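Local coordinates for hypothetical protein AF_0060 (Archaeoglobus fulgidus DSM 4304, PDB 2P06) that is of unknown function but belongs to the MazG-like family, and so probably binds and hydrolyses nucleoside triphosphates with the help of magnesium, at residues 54-57 against 58-62; 96-99 against 100-104. All coordinates share one frame; numbering follows the deposited sequence.

Contact 1. Residues 54-57 against 58-62; sequences FDFS and EERLL
Ser57 O accepts a backbone hydrogen bond from Leu61 N at 2.9 Å, with a nearly straight N-H...O angle of 165°. This closes the first turn of helix 58-77. The hydroxyl of the same serine makes the second bond. Ser57 OG accepts from Arg60 N at 3.0 Å, a capping bond to an amide of the first turn. The hydroxyl is put there by its first torsion (65°), which sets OG between the backbone N and the carbonyl carbon, from where it meets Arg60 N. Glu59 bends at chi2 and brings OE1 to 3.6 Å from Ser57 CB. Arg60 CB lies 3.5 Å from Ser57 OG.

The apolar half involves Phe56 and Leu61, whose side chains cross at about a right angle. Phe56 CB rests on Leu61 CG at 3.8 Å. Leu61 CD2 meets the edge of the phenyl ring, 4.0 Å from Phe56 CD2. Arg60 CG comes obliquely to this ring, 4.3 Å from Phe56 CG. Leu61 is buried, and it also touches Tyr97, Leu98 and Lys101 of helix 81-103. An alanine in place of Leu61 would probably leave Phe56 CB without its apolar partner and open a gap toward helix 81-103. Phe56 is the residue before the N-cap and Leu61 the fourth residue after it. Their contact is a hydrophobic staple, which joins the serine N-cap at the start of helix 58-77.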
loop_
_atom_site.group_PDB
_atom_site.type_symbol
_atom_site.label_atom_id
_atom_site.label_comp_id
_atom_site.label_asym_id
_atom_site.label_seq_id
_atom_site.Cartn_x
_atom_site.Cartn_y
_atom_site.Cartn_z
ATOM N N PHE B 54 4.098 -11.632 -19.675
ATOM C CA PHE B 54 4.401 -11.018 -20.973
ATOM C C PHE B 54 4.613 -12.077 -22.065
ATOM O O PHE B 54 4.200 -11.884 -23.204
ATOM C CB PHE B 54 5.657 -10.155 -20.853
ATOM C CG PHE B 54 6.039 -9.428 -22.120
ATOM C CD1 PHE B 54 5.406 -8.240 -22.481
ATOM C CD2 PHE B 54 7.065 -9.903 -22.929
ATOM C CE1 PHE B 54 5.770 -7.562 -23.640
ATOM C CE2 PHE B 54 7.425 -9.241 -24.107
ATOM C CZ PHE B 54 6.783 -8.062 -24.455
ATOM N N ASP B 55 5.273 -13.166 -21.702
ATOM C CA ASP B 55 5.672 -14.196 -22.653
ATOM C C ASP B 55 4.556 -15.161 -23.083
ATOM O O ASP B 55 4.585 -15.685 -24.194
ATOM C CB ASP B 55 6.815 -15.008 -22.049
ATOM C CG ASP B 55 8.094 -14.199 -21.923
ATOM O OD1 ASP B 55 8.207 -13.145 -22.590
ATOM O OD2 ASP B 55 8.981 -14.615 -21.149
ATOM N N PHE B 56 3.603 -15.403 -22.192
ATOM C CA PHE B 56 2.579 -16.418 -22.415
ATOM C C PHE B 56 1.295 -15.754 -22.879
ATOM O O PHE B 56 1.075 -14.574 -22.628
ATOM C CB PHE B 56 2.299 -17.196 -21.125
ATOM C CG PHE B 56 3.373 -18.178 -20.737
ATOM C CD1 PHE B 56 4.106 -18.876 -21.689
ATOM C CD2 PHE B 56 3.600 -18.457 -19.405
ATOM C CE1 PHE B 56 5.077 -19.813 -21.306
ATOM C CE2 PHE B 56 4.570 -19.387 -19.015
ATOM C CZ PHE B 56 5.304 -20.060 -19.960
ATOM N N SER B 57 0.464 -16.517 -23.570
ATOM C CA SER B 57 -0.837 -16.049 -24.004
ATOM C C SER B 57 -1.805 -16.028 -22.828
ATOM O O SER B 57 -1.566 -16.665 -21.806
ATOM C CB SER B 57 -1.391 -16.980 -25.085
ATOM O OG SER B 57 -1.651 -18.283 -24.566
ATOM N N GLU B 58 -2.902 -15.295 -22.997
ATOM C CA GLU B 58 -3.999 -15.286 -22.039
ATOM C C GLU B 58 -4.502 -16.705 -21.823
ATOM O O GLU B 58 -4.736 -17.101 -20.684
ATOM C CB GLU B 58 -5.151 -14.407 -22.536
ATOM C CG GLU B 58 -4.871 -12.894 -22.527
ATOM C CD GLU B 58 -4.072 -12.400 -23.727
ATOM O OE1 GLU B 58 -3.686 -13.194 -24.628
ATOM O OE2 GLU B 58 -3.831 -11.187 -23.766
ATOM N N GLU B 59 -4.607 -17.475 -22.907
ATOM C CA GLU B 59 -5.087 -18.845 -22.814
ATOM C C GLU B 59 -4.164 -19.728 -21.990
ATOM O O GLU B 59 -4.650 -20.482 -21.138
ATOM C CB GLU B 59 -5.329 -19.471 -24.169
ATOM C CG GLU B 59 -6.495 -18.857 -24.921
ATOM C CD GLU B 59 -6.142 -17.556 -25.629
ATOM O OE1 GLU B 59 -4.959 -17.134 -25.655
ATOM O OE2 GLU B 59 -7.077 -16.942 -26.162
ATOM N N ARG B 60 -2.849 -19.608 -22.192
ATOM C CA ARG B 60 -1.907 -20.404 -21.406
ATOM C C ARG B 60 -1.883 -19.965 -19.931
ATOM O O ARG B 60 -1.772 -20.795 -19.031
ATOM C CB ARG B 60 -0.498 -20.351 -21.988
ATOM C CG ARG B 60 0.517 -21.287 -21.350
ATOM C CD ARG B 60 -0.105 -22.658 -21.146
ATOM N NE ARG B 60 0.839 -23.629 -20.617
ATOM C CZ ARG B 60 0.526 -24.653 -19.820
ATOM N NH1 ARG B 60 1.497 -25.445 -19.413
ATOM N NH2 ARG B 60 -0.724 -24.876 -19.395
ATOM N N LEU B 61 -1.944 -18.660 -19.685
ATOM C CA LEU B 61 -1.951 -18.158 -18.305
ATOM C C LEU B 61 -3.174 -18.663 -17.542
ATOM O O LEU B 61 -3.052 -19.027 -16.379
ATOM C CB LEU B 61 -1.856 -16.650 -18.286
ATOM C CG LEU B 61 -0.491 -16.129 -18.727
ATOM C CD1 LEU B 61 -0.480 -14.598 -18.941
ATOM C CD2 LEU B 61 0.544 -16.569 -17.671
ATOM N N LEU B 62 -4.327 -18.689 -18.222
ATOM C CA LEU B 62 -5.557 -19.287 -17.715
ATOM C C LEU B 62 -5.436 -20.750 -17.336
ATOM O O LEU B 62 -5.802 -21.149 -16.210
ATOM C CB LEU B 62 -6.658 -19.190 -18.761
ATOM C CG LEU B 62 -7.673 -18.072 -18.606
ATOM C CD1 LEU B 62 -8.500 -17.891 -19.888
ATOM C CD2 LEU B 62 -8.545 -18.384 -17.412
#

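Contact 2. Residues 96-99 against 100-104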
loop_
_atom_site.group_PDB
_atom_site.type_symbol
_atom_site.label_atom_id
_atom_site.label_comp_id
_atom_site.label_asym_id
_atom_site.label_seq_id
_atom_site.Cartn_x
_atom_site.Cartn_y
_atom_site.Cartn_z
HETATM N N MSE B 96 -1.903 -12.947 -10.506
HETATM C CA MSE B 96 -1.137 -11.769 -10.834
HETATM C C MSE B 96 -0.646 -11.767 -12.283
HETATM O O MSE B 96 -0.732 -10.752 -12.981
HETATM C CB MSE B 96 0.064 -11.636 -9.912
HETATM C CG MSE B 96 0.804 -10.352 -10.196
HETATM SE SE MSE B 96 2.238 -10.052 -8.972
HETATM C CE MSE B 96 3.497 -11.226 -9.578
ATOM N N TYR B 97 -0.127 -12.901 -12.737
ATOM C CA TYR B 97 0.404 -12.980 -14.105
ATOM C C TYR B 97 -0.711 -12.747 -15.119
ATOM O O TYR B 97 -0.546 -11.988 -16.061
ATOM C CB TYR B 97 1.099 -14.308 -14.370
ATOM C CG TYR B 97 2.204 -14.673 -13.407
ATOM C CD1 TYR B 97 2.906 -13.704 -12.711
ATOM C CD2 TYR B 97 2.563 -15.996 -13.228
ATOM C CE1 TYR B 97 3.917 -14.034 -11.834
ATOM C CE2 TYR B 97 3.550 -16.345 -12.348
ATOM C CZ TYR B 97 4.228 -15.357 -11.641
ATOM O OH TYR B 97 5.216 -15.711 -10.749
ATOM N N LEU B 98 -1.857 -13.385 -14.927
ATOM C CA LEU B 98 -2.945 -13.212 -15.873
ATOM C C LEU B 98 -3.500 -11.791 -15.779
ATOM O O LEU B 98 -3.813 -11.179 -16.790
ATOM C CB LEU B 98 -4.043 -14.239 -15.637
ATOM C CG LEU B 98 -5.265 -14.180 -16.547
ATOM C CD1 LEU B 98 -4.846 -14.263 -18.013
ATOM C CD2 LEU B 98 -6.193 -15.342 -16.133
ATOM N N TRP B 99 -3.647 -11.272 -14.563
ATOM C CA TRP B 99 -4.085 -9.892 -14.395
ATOM C C TRP B 99 -3.176 -8.938 -15.166
ATOM O O TRP B 99 -3.649 -7.982 -15.793
ATOM C CB TRP B 99 -4.142 -9.502 -12.899
ATOM C CG TRP B 99 -4.598 -8.095 -12.684
ATOM C CD1 TRP B 99 -5.878 -7.669 -12.494
ATOM C CD2 TRP B 99 -3.778 -6.919 -12.654
ATOM N NE1 TRP B 99 -5.910 -6.304 -12.358
ATOM C CE2 TRP B 99 -4.633 -5.820 -12.450
ATOM C CE3 TRP B 99 -2.399 -6.690 -12.755
ATOM C CZ2 TRP B 99 -4.159 -4.504 -12.373
ATOM C CZ3 TRP B 99 -1.927 -5.368 -12.669
ATOM C CH2 TRP B 99 -2.801 -4.307 -12.494
ATOM N N GLY B 100 -1.869 -9.179 -15.087
ATOM C CA GLY B 100 -0.903 -8.329 -15.755
ATOM C C GLY B 100 -1.061 -8.380 -17.268
ATOM O O GLY B 100 -1.050 -7.361 -17.925
ATOM N N LYS B 101 -1.203 -9.583 -17.804
ATOM C CA LYS B 101 -1.402 -9.772 -19.233
ATOM C C LYS B 101 -2.671 -9.064 -19.660
ATOM O O LYS B 101 -2.702 -8.430 -20.670
ATOM C CB LYS B 101 -1.521 -11.260 -19.550
ATOM C CG LYS B 101 -1.601 -11.585 -21.054
ATOM C CD LYS B 101 -0.254 -11.476 -21.695
ATOM C CE LYS B 101 -0.307 -11.754 -23.182
ATOM N NZ LYS B 101 -1.030 -10.658 -23.888
ATOM N N LEU B 102 -3.714 -9.177 -18.858
ATOM C CA LEU B 102 -4.981 -8.581 -19.198
ATOM C C LEU B 102 -4.976 -7.058 -19.055
ATOM O O LEU B 102 -5.765 -6.395 -19.702
ATOM C CB LEU B 102 -6.105 -9.170 -18.335
ATOM C CG LEU B 102 -6.532 -10.622 -18.591
ATOM C CD1 LEU B 102 -7.570 -11.060 -17.536
ATOM C CD2 LEU B 102 -7.075 -10.797 -20.000
ATOM N N SER B 103 -4.097 -6.507 -18.226
ATOM C CA SER B 103 -4.163 -5.084 -17.890
ATOM C C SER B 103 -3.290 -4.151 -18.739
ATOM O O SER B 103 -3.571 -2.957 -18.829
ATOM C CB SER B 103 -3.898 -4.908 -16.397
ATOM O OG SER B 103 -4.812 -5.743 -15.677
ATOM N N VAL B 104 -2.273 -4.681 -19.411
ATOM C CA VAL B 104 -1.353 -3.843 -20.203
ATOM C C VAL B 104 -1.873 -3.615 -21.615
ATOM O O VAL B 104 -2.637 -4.431 -22.122
ATOM C CB VAL B 104 0.059 -4.466 -20.275
ATOM C CG1 VAL B 104 0.635 -4.640 -18.849
ATOM C CG2 VAL B 104 0.003 -5.788 -20.985
#
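Met96 O, Tyr97 O and Leu98 O accept from Gly100 N, Lys101 N and Leu102 N in turn, the regular i to i+4 bonds of an alpha helix, at 2.9 to 3.0 Å. The pattern changes at the next step. Ser103 N makes only a weak bond to Trp99 O (N-H...O angle 120°) and also donates to Gly100 O at 3.2 Å. Gly100 O takes a second bond from Val104 N, and both donors come from the same face of its plane.

Ser103 OG turns back and donates to Trp99 O at 2.5 Å, a short bond. Its first torsion, -54°, sets OG anti to its own carbonyl carbon and beside the backbone N, within reach of that oxygen. This is the familiar side-chain-to-backbone bond of a serine in a helix, here in the last turn of helix 81-103, the last modelled helix of this MazG-like chain. The hydroxyl also stands over the centre of one face of the Trp99 ring system, 3.2 Å above its plane. Ser103 CB makes a CH-pi contact with the six-membered ring, 3.9 Å from the centroid and 6° off the normal. The indole also meets Phe31 of the second subunit.

On another side of the helix, Leu98 CG touches Leu102 CD1 at 4.0 Å. Leu102 CG packs against Leu98 O at 3.3 Å.

In the fold
Contact 1 starts helix 58-77 and contact 2 lies at the far end of helix 81-103, the next helix in the chain. Their centres are 9 Å apart, and they touch. Glu58 OE2 and Lys101 NZ form a salt bridge at 2.9 Å. Leu61 CD1 packs on Lys101 CB at 3.5 Å, and Leu61 CB on Leu98 CD1 at 3.8 Å. The same two helices carry the magnesium site: Glu68 and Glu71 on one, Glu87 and Asp90 on the other. Neither contact reaches it. The side chain of Arg60 is about 12 Å from the magnesium ion, and that of Tyr97 about 11 Å.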